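Local structure of polysaccharide deacetylase (Ammonifex degensii, 4WCJ) at residues 125-128 and 129-132; 100-103 and 104-108; 145-149 and 150-154; 51-54 and 55-59. The protein probably removes acetyl groups from the exopolysaccharide poly-beta-1,6-N-acetyl-D-glucosamine, as a zinc-binding hydrolase of carbohydrate esterase family 4. All blocks are in the same frame, centred on the assembly; numbering follows the deposited sequence.

Contact 1: 125-128 and 129-132; sequences AGQV and GRKW
The side chain of Gln-127 lies over one face of the Trp-132 indole, near the rim of its six-membered ring. CG sits 3.5 Å above the plane of the Trp-132 ring, and the amide carbon comes closer still to the rim, with CD of Gln-127 3.4 Å from CE3 of Trp-132. The amide is not flat on the indole: the two planes are inclined by 31°. The bend at chi2 (-61°) keeps the amide at the CE3-CZ3 rim of the indole. Its two ends have different partners. NE2 is taken by Asp-160 OD1, whereas OE1 of Gln-127 accepts from a water 2.6 Å away. The same water donates to O of Lys-131 at 2.7 Å. With both ends engaged, the rotation of the amide is largely fixed. In this family 4 esterase barrel the chain passes from strand 119-123 to strand 131-132 beside the zinc site, reversing in a type II beta turn from Gln-127 to Arg-130. The turn is closed by Arg-130 N to Gln-127 O at 3.2 Å, and Gly-129 holds its position of positive phi, which suits glycine. Arg-130 runs back extended beside the turn, its CD 3.6 Å from Gln-127 OE1 and its guanidinium plane steep to the amide, at 72°. Trp-132 in turn touches His-162, a ligand of the zinc ion, and meets the ring of Tyr-163.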
ATOM      1  N   ALA A 125      -6.785   8.745  -6.073  1.00 25.44           N
ATOM      2  CA  ALA A 125      -7.866   8.514  -7.030  1.00 25.44           C
ATOM      3  C   ALA A 125      -8.065   9.681  -7.981  1.00 25.92           C
ATOM      4  O   ALA A 125      -8.434   9.475  -9.134  1.00 28.36           O
ATOM      5  CB  ALA A 125      -9.182   8.191  -6.287  1.00 26.32           C
ATOM      6  N   GLY A 126      -7.806  10.901  -7.510  1.00 24.85           N
ATOM      7  CA  GLY A 126      -7.966  12.085  -8.333  1.00 26.00           C
ATOM      8  C   GLY A 126      -6.826  12.354  -9.307  1.00 29.16           C
ATOM      9  O   GLY A 126      -6.926  13.252 -10.142  1.00 31.85           O
ATOM     10  N   GLN A 127      -5.745  11.586  -9.201  1.00 28.41           N
ATOM     11  CA  GLN A 127      -4.593  11.758 -10.096  1.00 26.01           C
ATOM     12  C   GLN A 127      -4.458  10.604 -11.084  1.00 26.21           C
ATOM     13  O   GLN A 127      -3.579  10.614 -11.947  1.00 27.54           O
ATOM     14  CB  GLN A 127      -3.290  11.906  -9.295  1.00 26.30           C
ATOM     15  CG  GLN A 127      -3.198  13.177  -8.474  1.00 27.98           C
ATOM     16  CD  GLN A 127      -3.267  14.428  -9.331  1.00 30.27           C
ATOM     17  OE1 GLN A 127      -2.873  14.417 -10.505  1.00 32.51           O
ATOM     18  NE2 GLN A 127      -3.756  15.520  -8.745  1.00 31.97           N
ATOM     19  N   VAL A 128      -5.321   9.602 -10.957  1.00 28.12           N
ATOM     20  CA  VAL A 128      -5.331   8.504 -11.922  1.00 27.66           C
ATOM     21  C   VAL A 128      -5.607   9.015 -13.340  1.00 28.68           C
ATOM     22  O   VAL A 128      -6.490   9.850 -13.555  1.00 31.41           O
ATOM     23  CB  VAL A 128      -6.375   7.443 -11.523  1.00 29.71           C
ATOM     24  CG1 VAL A 128      -6.612   6.443 -12.654  1.00 28.55           C
ATOM     25  CG2 VAL A 128      -5.913   6.739 -10.264  1.00 30.83           C
ATOM     26  N   GLY A 129      -4.832   8.537 -14.308  1.00 29.97           N
ATOM     27  CA  GLY A 129      -5.079   8.907 -15.693  1.00 29.73           C
ATOM     28  C   GLY A 129      -4.426  10.222 -16.085  1.00 31.85           C
ATOM     29  O   GLY A 129      -4.630  10.718 -17.203  1.00 33.59           O
ATOM     30  N   ARG A 130      -3.643  10.788 -15.165  1.00 27.87           N
ATOM     31  CA  ARG A 130      -2.906  12.037 -15.417  1.00 30.54           C
ATOM     32  C   ARG A 130      -1.396  11.858 -15.275  1.00 31.11           C
ATOM     33  O   ARG A 130      -0.915  10.777 -14.948  1.00 34.78           O
ATOM     34  CB  ARG A 130      -3.365  13.137 -14.447  1.00 31.29           C
ATOM     35  CG  ARG A 130      -4.858  13.219 -14.206  1.00 38.60           C
ATOM     36  CD  ARG A 130      -5.158  14.391 -13.309  1.00 44.50           C
ATOM     37  NE  ARG A 130      -6.582  14.672 -13.217  1.00 50.25           N
ATOM     38  CZ  ARG A 130      -7.085  15.891 -13.067  1.00 53.29           C
ATOM     39  NH1 ARG A 130      -6.268  16.938 -12.996  1.00 54.15           N
ATOM     40  NH2 ARG A 130      -8.397  16.065 -12.991  1.00 54.02           N
ATOM     41  N   LYS A 131      -0.639  12.919 -15.548  1.00 29.45           N
ATOM     42  CA  LYS A 131       0.758  12.989 -15.122  1.00 26.09           C
ATOM     43  C   LYS A 131       0.813  13.677 -13.767  1.00 33.60           C
ATOM     44  O   LYS A 131       0.207  14.724 -13.587  1.00 34.38           O
ATOM     45  CB  LYS A 131       1.613  13.747 -16.134  1.00 32.99           C
ATOM     46  CG  LYS A 131       2.364  12.837 -17.047  1.00 37.10           C
ATOM     47  CD  LYS A 131       3.408  13.621 -17.825  1.00 42.28           C
ATOM     48  CE  LYS A 131       4.386  12.698 -18.502  1.00 44.31           C
ATOM     49  NZ  LYS A 131       5.344  13.494 -19.324  1.00 46.28           N
ATOM     50  N   TRP A 132       1.532  13.080 -12.822  1.00 32.01           N
ATOM     51  CA  TRP A 132       1.522  13.546 -11.437  1.00 33.88           C
ATOM     52  C   TRP A 132       2.954  13.642 -10.945  1.00 33.13           C
ATOM     53  O   TRP A 132       3.667  12.640 -10.900  1.00 30.10           O
ATOM     54  CB  TRP A 132       0.693  12.605 -10.555  1.00 35.83           C
ATOM     55  CG  TRP A 132       0.994  12.644  -9.066  1.00 37.39           C
ATOM     56  CD1 TRP A 132       1.649  11.683  -8.332  1.00 38.20           C
ATOM     57  CD2 TRP A 132       0.632  13.671  -8.136  1.00 35.70           C
ATOM     58  NE1 TRP A 132       1.728  12.062  -7.014  1.00 36.25           N
ATOM     59  CE2 TRP A 132       1.107  13.272  -6.864  1.00 33.45           C
ATOM     60  CE3 TRP A 132      -0.046  14.887  -8.253  1.00 39.24           C
ATOM     61  CZ2 TRP A 132       0.928  14.045  -5.726  1.00 35.38           C
ATOM     62  CZ3 TRP A 132      -0.220  15.655  -7.121  1.00 43.50           C
ATOM     63  CH2 TRP A 132       0.266  15.231  -5.870  1.00 40.97           C
TER
HETATM   64  O   HOH W   1      -1.609  16.085 -12.055  1.00 33.19           O

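Contact 2: 100-103 and 104-108; sequences GDLS and VYRHA
Leu-102 reaches along the first turn of its helix to Arg-106. With CG trans to the backbone N (chi1 179°), CB and CG serve as the stem, and the touching is done by the two methyls at the tip: CD1 of Leu-102 comes within 4.3 Å of CD2 on the Tyr-105 ring, while its CD2 lies over one face of the Arg-106 guanidinium, 3.4 Å from NH1 of Arg-106. Arg-106 bends at chi3 (-63°) to bring that face onto the methyl. Behind the side chain, Leu-102 O takes a bond from Arg-106 N at 2.9 Å, and a weak one from Tyr-105 N. This is the start of helix 102-114, the crossover helix of a beta-alpha-beta unit between strands 91-99 and 119-123, and Asp-101 is its N-cap. OD2 of Asp-101 is gripped twice by Ser-103, by OG at 2.6 Å and by the backbone N at 2.9 Å, the latter from above the carboxylate plane. Ser-103 OG also bonds Val-45 N, so the cap reaches strand 44-45. A wider pi-type turn follows: Ser-103 O accepts both His-107 N at 2.8 Å and Ala-108 N at 3.0 Å. Asp-101 follows closely on Asp-99, a ligand of the zinc ion.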
ATOM      1  N   GLY A 100       0.044   5.286  -7.737  1.00 26.50           N
ATOM      2  CA  GLY A 100      -0.660   5.000  -8.972  1.00 26.72           C
ATOM      3  C   GLY A 100       0.250   5.027 -10.187  1.00 25.95           C
ATOM      4  O   GLY A 100      -0.226   5.100 -11.324  1.00 26.18           O
ATOM      5  N   ASP A 101       1.560   4.969  -9.954  1.00 23.92           N
ATOM      6  CA  ASP A 101       2.519   5.116 -11.046  1.00 24.98           C
ATOM      7  C   ASP A 101       2.288   4.106 -12.175  1.00 24.28           C
ATOM      8  O   ASP A 101       1.977   2.947 -11.924  1.00 26.77           O
ATOM      9  CB  ASP A 101       3.949   4.983 -10.534  1.00 28.60           C
ATOM     10  CG  ASP A 101       4.965   5.485 -11.537  1.00 31.17           C
ATOM     11  OD1 ASP A 101       5.129   6.722 -11.647  1.00 36.55           O
ATOM     12  OD2 ASP A 101       5.605   4.661 -12.221  1.00 29.98           O
ATOM     13  N   LEU A 102       2.448   4.565 -13.415  1.00 25.82           N
ATOM     14  CA  LEU A 102       2.292   3.710 -14.586  1.00 27.06           C
ATOM     15  C   LEU A 102       3.196   2.483 -14.527  1.00 27.98           C
ATOM     16  O   LEU A 102       2.851   1.429 -15.057  1.00 27.26           O
ATOM     17  CB  LEU A 102       2.579   4.505 -15.862  1.00 28.46           C
ATOM     18  CG  LEU A 102       2.478   3.737 -17.180  1.00 32.52           C
ATOM     19  CD1 LEU A 102       1.100   3.086 -17.323  1.00 28.33           C
ATOM     20  CD2 LEU A 102       2.785   4.645 -18.360  1.00 36.98           C
ATOM     21  N   SER A 103       4.353   2.614 -13.882  1.00 29.55           N
ATOM     22  CA  SER A 103       5.292   1.497 -13.839  1.00 29.83           C
ATOM     23  C   SER A 103       4.727   0.316 -13.067  1.00 25.25           C
ATOM     24  O   SER A 103       5.170  -0.804 -13.266  1.00 28.03           O
ATOM     25  CB  SER A 103       6.638   1.910 -13.225  1.00 30.72           C
ATOM     26  OG  SER A 103       6.498   2.222 -11.845  1.00 32.52           O
ATOM     27  N   VAL A 104       3.769   0.554 -12.164  1.00 25.63           N
ATOM     28  CA  VAL A 104       3.122  -0.580 -11.503  1.00 28.59           C
ATOM     29  C   VAL A 104       2.432  -1.459 -12.553  1.00 28.40           C
ATOM     30  O   VAL A 104       2.490  -2.686 -12.481  1.00 30.66           O
ATOM     31  CB  VAL A 104       2.108  -0.121 -10.424  1.00 27.23           C
ATOM     32  CG1 VAL A 104       1.438  -1.330  -9.754  1.00 29.64           C
ATOM     33  CG2 VAL A 104       2.812   0.732  -9.384  1.00 26.02           C
ATOM     34  N   TYR A 105       1.786  -0.840 -13.541  1.00 25.54           N
ATOM     35  CA  TYR A 105       1.162  -1.589 -14.625  1.00 26.85           C
ATOM     36  C   TYR A 105       2.187  -2.146 -15.610  1.00 29.30           C
ATOM     37  O   TYR A 105       2.154  -3.327 -15.952  1.00 30.94           O
ATOM     38  CB  TYR A 105       0.164  -0.710 -15.379  1.00 28.02           C
ATOM     39  CG  TYR A 105      -0.455  -1.374 -16.584  1.00 27.63           C
ATOM     40  CD1 TYR A 105      -1.478  -2.305 -16.444  1.00 29.61           C
ATOM     41  CD2 TYR A 105      -0.018  -1.069 -17.867  1.00 30.84           C
ATOM     42  CE1 TYR A 105      -2.043  -2.916 -17.556  1.00 29.82           C
ATOM     43  CE2 TYR A 105      -0.579  -1.670 -18.983  1.00 36.24           C
ATOM     44  CZ  TYR A 105      -1.593  -2.589 -18.822  1.00 36.30           C
ATOM     45  OH  TYR A 105      -2.141  -3.185 -19.933  1.00 38.71           O
ATOM     46  N   ARG A 106       3.091  -1.284 -16.063  1.00 29.11           N
ATOM     47  CA  ARG A 106       3.999  -1.630 -17.156  1.00 32.69           C
ATOM     48  C   ARG A 106       5.095  -2.613 -16.745  1.00 35.25           C
ATOM     49  O   ARG A 106       5.492  -3.475 -17.539  1.00 35.77           O
ATOM     50  CB  ARG A 106       4.620  -0.357 -17.735  1.00 37.87           C
ATOM     51  CG  ARG A 106       5.484  -0.579 -18.966  1.00 49.42           C
ATOM     52  CD  ARG A 106       5.873   0.741 -19.624  1.00 60.00           C
ATOM     53  NE  ARG A 106       4.708   1.475 -20.114  1.00 65.52           N
ATOM     54  CZ  ARG A 106       4.779   2.565 -20.872  1.00 71.02           C
ATOM     55  NH1 ARG A 106       3.670   3.171 -21.278  1.00 71.63           N
ATOM     56  NH2 ARG A 106       5.960   3.048 -21.230  1.00 75.16           N
ATOM     57  N   HIS A 107       5.554  -2.516 -15.502  1.00 33.41           N
ATOM     58  CA  HIS A 107       6.708  -3.290 -15.063  1.00 35.53           C
ATOM     59  C   HIS A 107       6.460  -4.190 -13.852  1.00 35.09           C
ATOM     60  O   HIS A 107       6.922  -5.324 -13.830  1.00 38.64           O
ATOM     61  CB  HIS A 107       7.873  -2.346 -14.759  1.00 36.12           C
ATOM     62  CG  HIS A 107       8.310  -1.523 -15.932  1.00 40.54           C
ATOM     63  ND1 HIS A 107       8.600  -2.073 -17.165  1.00 44.66           N
ATOM     64  CD2 HIS A 107       8.526  -0.191 -16.058  1.00 42.62           C
ATOM     65  CE1 HIS A 107       8.967  -1.118 -17.998  1.00 47.56           C
ATOM     66  NE2 HIS A 107       8.933   0.035 -17.351  1.00 47.07           N
ATOM     67  N   ALA A 108       5.763  -3.689 -12.833  1.00 34.39           N
ATOM     68  CA  ALA A 108       5.516  -4.504 -11.646  1.00 33.06           C
ATOM     69  C   ALA A 108       4.512  -5.625 -11.918  1.00 30.72           C
ATOM     70  O   ALA A 108       4.736  -6.782 -11.552  1.00 33.71           O
ATOM     71  CB  ALA A 108       5.030  -3.629 -10.493  1.00 33.54           C
TER

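Contact 3: 145-149 and 150-154; sequences EMVAS and GLCVV
Val-147 and Val-154 cross at about a right angle, methyl against methyl, with CG2 of Val-147 3.7 Å from CG2 of Val-154. Between them in the sequence, the chain leaves a helix and turns back along it, and Cys-152 is the residue that faces the last turn: its CB approaches CB of Met-146 at 3.8 Å. Because chi1 of Cys-152 (-180°) swings SG away from the backbone N, the sulfur borders both CB of Met-146 and CG2 of Val-147, while the same residue's carbonyl oxygen receives a CA-H...O contact from Val-147 CA at 3.6 Å. A water also donates to Cys-152 O and, weakly, to Val-147 O. The backbone N of Cys-152, by contrast, is buried with no partner in the model. The reversal itself runs through Gly-150, the first residue to leave helical angles, at a phi of 81° that only glycine adopts with ease; its N bonds Val-147 O at 2.9 Å. Helix 140-148 thereby passes into strand 152-156 of the parallel sheet, a helix-to-strand link of the beta-alpha barrel fold. Ser-149 ties the link with its hydroxyl. Its OG, held between the backbone N and the carbonyl carbon (chi1 67°), donates to Met-146 O at 2.6 Å and accepts from Leu-151 N at 3.3 Å, and CB of Leu-151 rests 3.4 Å from this same oxygen. Met-146 O is thus gripped twice, since Ser-149 N bonds it as well. Beyond the link, Cys-152 packs on Phe-119 and Phe-121 of the neighbouring strand, while Val-154 turns to Leu-193 and Leu-197 on helix 179-197.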
ATOM      1  N   GLU A 145      -7.774  -3.576 -15.519  1.00 25.99           N
ATOM      2  CA  GLU A 145      -7.208  -4.805 -16.074  1.00 29.45           C
ATOM      3  C   GLU A 145      -6.463  -5.570 -14.977  1.00 27.88           C
ATOM      4  O   GLU A 145      -6.519  -6.801 -14.902  1.00 28.70           O
ATOM      5  CB  GLU A 145      -6.281  -4.489 -17.250  1.00 33.63           C
ATOM      6  CG  GLU A 145      -5.455  -5.669 -17.717  1.00 36.17           C
ATOM      7  CD  GLU A 145      -4.507  -5.319 -18.852  1.00 39.81           C
ATOM      8  OE1 GLU A 145      -3.677  -6.183 -19.205  1.00 43.42           O
ATOM      9  OE2 GLU A 145      -4.593  -4.191 -19.393  1.00 35.72           O
ATOM     10  N   MET A 146      -5.771  -4.842 -14.111  1.00 26.73           N
ATOM     11  CA  MET A 146      -5.057  -5.495 -13.024  1.00 27.29           C
ATOM     12  C   MET A 146      -6.011  -6.083 -11.994  1.00 25.10           C
ATOM     13  O   MET A 146      -5.783  -7.182 -11.489  1.00 27.56           O
ATOM     14  CB  MET A 146      -4.085  -4.517 -12.369  1.00 27.05           C
ATOM     15  CG  MET A 146      -2.917  -4.186 -13.281  1.00 27.65           C
ATOM     16  SD  MET A 146      -1.612  -3.245 -12.450  1.00 30.12           S
ATOM     17  CE  MET A 146      -2.487  -1.699 -12.149  1.00 22.80           C
ATOM     18  N   VAL A 147      -7.078  -5.356 -11.678  1.00 25.97           N
ATOM     19  CA  VAL A 147      -8.108  -5.878 -10.782  1.00 27.66           C
ATOM     20  C   VAL A 147      -8.760  -7.139 -11.381  1.00 27.90           C
ATOM     21  O   VAL A 147      -9.016  -8.123 -10.680  1.00 27.92           O
ATOM     22  CB  VAL A 147      -9.180  -4.799 -10.479  1.00 27.78           C
ATOM     23  CG1 VAL A 147     -10.362  -5.391  -9.757  1.00 26.92           C
ATOM     24  CG2 VAL A 147      -8.581  -3.678  -9.640  1.00 26.51           C
ATOM     25  N   ALA A 148      -8.996  -7.133 -12.690  1.00 29.36           N
ATOM     26  CA  ALA A 148      -9.625  -8.274 -13.354  1.00 30.30           C
ATOM     27  C   ALA A 148      -8.829  -9.581 -13.268  1.00 29.49           C
ATOM     28  O   ALA A 148      -9.385 -10.671 -13.485  1.00 29.47           O
ATOM     29  CB  ALA A 148      -9.892  -7.934 -14.822  1.00 30.17           C
ATOM     30  N   SER A 149      -7.537  -9.479 -12.973  1.00 30.70           N
ATOM     31  CA  SER A 149      -6.693 -10.664 -12.866  1.00 29.96           C
ATOM     32  C   SER A 149      -6.971 -11.369 -11.545  1.00 29.70           C
ATOM     33  O   SER A 149      -6.550 -12.507 -11.341  1.00 31.85           O
ATOM     34  CB  SER A 149      -5.201 -10.303 -12.972  1.00 29.67           C
ATOM     35  OG  SER A 149      -4.753  -9.537 -11.861  1.00 31.35           O
ATOM     36  N   GLY A 150      -7.668 -10.675 -10.648  1.00 29.69           N
ATOM     37  CA  GLY A 150      -7.923 -11.195  -9.319  1.00 29.69           C
ATOM     38  C   GLY A 150      -6.766 -11.005  -8.353  1.00 32.72           C
ATOM     39  O   GLY A 150      -6.862 -11.391  -7.192  1.00 35.01           O
ATOM     40  N   LEU A 151      -5.671 -10.416  -8.836  1.00 34.03           N
ATOM     41  CA  LEU A 151      -4.448 -10.259  -8.042  1.00 34.70           C
ATOM     42  C   LEU A 151      -4.359  -8.902  -7.371  1.00 32.94           C
ATOM     43  O   LEU A 151      -3.707  -8.756  -6.325  1.00 35.54           O
ATOM     44  CB  LEU A 151      -3.209 -10.456  -8.918  1.00 36.76           C
ATOM     45  CG  LEU A 151      -2.932 -11.862  -9.451  1.00 34.17           C
ATOM     46  CD1 LEU A 151      -1.710 -11.845 -10.338  1.00 37.05           C
ATOM     47  CD2 LEU A 151      -2.750 -12.838  -8.304  1.00 34.59           C
ATOM     48  N   CYS A 152      -4.978  -7.907  -7.996  1.00 28.73           N
ATOM     49  CA  CYS A 152      -4.861  -6.524  -7.532  1.00 29.63           C
ATOM     50  C   CYS A 152      -6.120  -6.079  -6.807  1.00 30.30           C
ATOM     51  O   CYS A 152      -7.223  -6.148  -7.354  1.00 29.46           O
ATOM     52  CB  CYS A 152      -4.591  -5.579  -8.712  1.00 27.90           C
ATOM     53  SG  CYS A 152      -4.413  -3.807  -8.244  1.00 27.43           S
ATOM     54  N   VAL A 153      -5.945  -5.611  -5.575  1.00 31.77           N
ATOM     55  CA  VAL A 153      -7.014  -4.958  -4.830  1.00 29.76           C
ATOM     56  C   VAL A 153      -6.612  -3.488  -4.699  1.00 27.11           C
ATOM     57  O   VAL A 153      -5.479  -3.191  -4.328  1.00 26.95           O
ATOM     58  CB  VAL A 153      -7.228  -5.583  -3.435  1.00 31.11           C
ATOM     59  CG1 VAL A 153      -8.327  -4.838  -2.660  1.00 27.02           C
ATOM     60  CG2 VAL A 153      -7.574  -7.067  -3.562  1.00 32.62           C
ATOM     61  N   VAL A 154      -7.516  -2.580  -5.047  1.00 19.85           N
ATOM     62  CA  VAL A 154      -7.206  -1.160  -4.956  1.00 21.51           C
ATOM     63  C   VAL A 154      -7.680  -0.540  -3.633  1.00 23.96           C
ATOM     64  O   VAL A 154      -8.828  -0.735  -3.214  1.00 26.39           O
ATOM     65  CB  VAL A 154      -7.834  -0.377  -6.123  1.00 25.05           C
ATOM     66  CG1 VAL A 154      -7.502   1.108  -6.017  1.00 26.44           C
ATOM     67  CG2 VAL A 154      -7.341  -0.938  -7.448  1.00 22.17           C
TER
HETATM   68  O   HOH W   2      -9.067  -8.183  -7.319  1.00 35.70           O

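Contact 4: 51-54 and 55-59; sequences YAIS and RREFA
Ser-54 and Glu-57 grip each other reciprocally. The hydroxyl OG of Ser-54 accepts the backbone N of Glu-57 at 3.0 Å, and the carboxylate oxygen OE1 of Glu-57 takes the backbone N of Ser-54 at 3.1 Å in a nearly straight bond (162°). The N-H reaches OE1 on the anti side, 20° out of the carboxylate plane. With CG set beside its own backbone N (chi1 -76°) and the chain extended beyond it, Glu-57 folds back over the serine, so that OE1 also stands 3.0 Å from Ser-54 OG, a weak pairing at most. Ser-54 O, meanwhile, takes the first i to i+4 bond of the helix, from Phe-58 N at 2.7 Å. Ile-53 packs beside this polar exchange. Its CG1 rests 3.7 Å from CB of Glu-57, the two side chains crossing at a slant, while CD1 comes up to the Phe-58 backbone, 3.6 Å from its N. CG2 of Ile-53 faces CB of Phe-58 at 4.1 Å. Further out, Ile-53 also packs on Val-45 of the paired strand 44-45, and the Phe-58 ring meets Tyr-42 edge-to-face and leans on Ala-108 and Val-111 of helix 102-114. At the surface, away from the zinc site, the short strand 52-53 thus runs straight into helix 55-67 through a capping box, with Ser-54 as N-cap.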
ATOM      1  N   TYR A  51      12.938   6.740  -5.433  1.00 50.72           N
ATOM      2  CA  TYR A  51      11.873   5.917  -4.859  1.00 51.37           C
ATOM      3  C   TYR A  51      11.484   4.788  -5.796  1.00 48.41           C
ATOM      4  O   TYR A  51      10.312   4.388  -5.862  1.00 45.30           O
ATOM      5  CB  TYR A  51      10.642   6.772  -4.529  1.00 52.64           C
ATOM      6  CG  TYR A  51      10.801   7.592  -3.275  1.00 58.63           C
ATOM      7  CD1 TYR A  51      11.726   8.632  -3.213  1.00 62.83           C
ATOM      8  CD2 TYR A  51      10.031   7.326  -2.148  1.00 60.01           C
ATOM      9  CE1 TYR A  51      11.879   9.387  -2.060  1.00 64.55           C
ATOM     10  CE2 TYR A  51      10.174   8.075  -0.989  1.00 61.60           C
ATOM     11  CZ  TYR A  51      11.097   9.102  -0.948  1.00 63.70           C
ATOM     12  OH  TYR A  51      11.236   9.843   0.205  1.00 63.19           O
ATOM     13  N   ALA A  52      12.471   4.285  -6.531  1.00 47.76           N
ATOM     14  CA  ALA A  52      12.230   3.244  -7.509  1.00 44.90           C
ATOM     15  C   ALA A  52      13.169   2.065  -7.311  1.00 45.79           C
ATOM     16  O   ALA A  52      14.302   2.216  -6.849  1.00 49.71           O
ATOM     17  CB  ALA A  52      12.372   3.799  -8.924  1.00 41.84           C
ATOM     18  N   ILE A  53      12.667   0.890  -7.662  1.00 44.97           N
ATOM     19  CA  ILE A  53      13.441  -0.337  -7.672  1.00 47.16           C
ATOM     20  C   ILE A  53      13.403  -0.888  -9.096  1.00 45.61           C
ATOM     21  O   ILE A  53      12.395  -0.762  -9.791  1.00 44.07           O
ATOM     22  CB  ILE A  53      12.881  -1.360  -6.658  1.00 47.64           C
ATOM     23  CG1 ILE A  53      13.782  -2.587  -6.538  1.00 51.40           C
ATOM     24  CG2 ILE A  53      11.458  -1.769  -7.016  1.00 42.96           C
ATOM     25  CD1 ILE A  53      13.230  -3.614  -5.582  1.00 49.73           C
ATOM     26  N   SER A  54      14.498  -1.479  -9.555  1.00 48.48           N
ATOM     27  CA  SER A  54      14.520  -1.983 -10.920  1.00 49.58           C
ATOM     28  C   SER A  54      13.655  -3.227 -11.043  1.00 49.57           C
ATOM     29  O   SER A  54      13.453  -3.953 -10.068  1.00 50.86           O
ATOM     30  CB  SER A  54      15.954  -2.289 -11.370  1.00 54.03           C
ATOM     31  OG  SER A  54      16.446  -3.466 -10.763  1.00 55.16           O
ATOM     32  N   ARG A  55      13.140  -3.446 -12.247  1.00 47.34           N
ATOM     33  CA  ARG A  55      12.327  -4.614 -12.574  1.00 50.52           C
ATOM     34  C   ARG A  55      13.039  -5.893 -12.154  1.00 51.67           C
ATOM     35  O   ARG A  55      12.469  -6.734 -11.460  1.00 49.27           O
ATOM     36  CB  ARG A  55      12.023  -4.622 -14.073  1.00 52.66           C
ATOM     37  CG  ARG A  55      10.958  -5.604 -14.521  1.00 57.45           C
ATOM     38  CD  ARG A  55      10.383  -5.171 -15.868  1.00 61.94           C
ATOM     39  NE  ARG A  55       9.594  -6.216 -16.514  1.00 65.50           N
ATOM     40  CZ  ARG A  55       8.894  -6.040 -17.631  1.00 66.26           C
ATOM     41  NH1 ARG A  55       8.875  -4.852 -18.224  1.00 65.01           N
ATOM     42  NH2 ARG A  55       8.212  -7.051 -18.156  1.00 66.19           N
ATOM     43  N   ARG A  56      14.302  -6.003 -12.556  1.00 55.72           N
ATOM     44  CA  ARG A  56      15.160  -7.128 -12.199  1.00 59.75           C
ATOM     45  C   ARG A  56      15.260  -7.300 -10.679  1.00 58.28           C
ATOM     46  O   ARG A  56      15.046  -8.394 -10.158  1.00 59.25           O
ATOM     47  CB  ARG A  56      16.553  -6.930 -12.809  1.00 63.90           C
ATOM     48  CG  ARG A  56      17.335  -8.206 -13.081  1.00 70.07           C
ATOM     49  CD  ARG A  56      18.617  -7.902 -13.858  1.00 75.88           C
ATOM     50  NE  ARG A  56      19.388  -9.106 -14.168  1.00 81.39           N
ATOM     51  CZ  ARG A  56      20.491  -9.122 -14.914  1.00 83.05           C
ATOM     52  NH1 ARG A  56      20.961  -7.998 -15.442  1.00 82.44           N
ATOM     53  NH2 ARG A  56      21.123 -10.266 -15.140  1.00 84.79           N
ATOM     54  N   GLU A  57      15.573  -6.213  -9.973  1.00 55.22           N
ATOM     55  CA  GLU A  57      15.719  -6.256  -8.518  1.00 55.44           C
ATOM     56  C   GLU A  57      14.406  -6.614  -7.828  1.00 53.66           C
ATOM     57  O   GLU A  57      14.388  -7.383  -6.869  1.00 54.93           O
ATOM     58  CB  GLU A  57      16.234  -4.912  -7.985  1.00 58.51           C
ATOM     59  CG  GLU A  57      17.716  -4.651  -8.224  1.00 67.29           C
ATOM     60  CD  GLU A  57      18.082  -3.178  -8.056  1.00 71.85           C
ATOM     61  OE1 GLU A  57      17.170  -2.320  -8.124  1.00 69.88           O
ATOM     62  OE2 GLU A  57      19.280  -2.874  -7.851  1.00 75.21           O
ATOM     63  N   PHE A  58      13.314  -6.032  -8.308  1.00 47.61           N
ATOM     64  CA  PHE A  58      11.981  -6.318  -7.784  1.00 48.44           C
ATOM     65  C   PHE A  58      11.668  -7.811  -7.881  1.00 49.25           C
ATOM     66  O   PHE A  58      11.278  -8.431  -6.890  1.00 48.52           O
ATOM     67  CB  PHE A  58      10.934  -5.488  -8.538  1.00 45.89           C
ATOM     68  CG  PHE A  58       9.511  -5.738  -8.109  1.00 45.46           C
ATOM     69  CD1 PHE A  58       9.108  -5.494  -6.806  1.00 44.94           C
ATOM     70  CD2 PHE A  58       8.565  -6.173  -9.025  1.00 44.93           C
ATOM     71  CE1 PHE A  58       7.791  -5.706  -6.421  1.00 44.22           C
ATOM     72  CE2 PHE A  58       7.251  -6.390  -8.647  1.00 45.40           C
ATOM     73  CZ  PHE A  58       6.863  -6.156  -7.344  1.00 44.57           C
ATOM     74  N   ALA A  59      11.862  -8.386  -9.065  1.00 49.05           N
ATOM     75  CA  ALA A  59      11.601  -9.809  -9.278  1.00 50.32           C
ATOM     76  C   ALA A  59      12.514 -10.683  -8.422  1.00 53.30           C
ATOM     77  O   ALA A  59      12.085 -11.710  -7.892  1.00 53.17           O
ATOM     78  CB  ALA A  59      11.752 -10.167 -10.752  1.00 50.29           C
TER

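Overall arrangement
From the N terminus the contacts follow in series, none nested in or crossing another. Contact 4 joins strand 52-53 to helix 55-67; contact 2 opens helix 102-114 after strand 91-99; contact 1 turns the loop beyond strand 119-123 into strand 131-132; contact 3 carries helix 140-148 into strand 152-156. Contact 2 touches two of the others: Arg-55 of contact 4 reaches His-107 in a weak hydrogen bond, NH1 to ND1 at 3.0 Å, and Tyr-105 OH stands 2.7 Å from Glu-145 OE2 of contact 3, a probable hydrogen bond. Helix 102-114 thus lies against both neighbouring helices, while contact 1 stays apart, with its nearest atoms about 6 Å from those of contact 2.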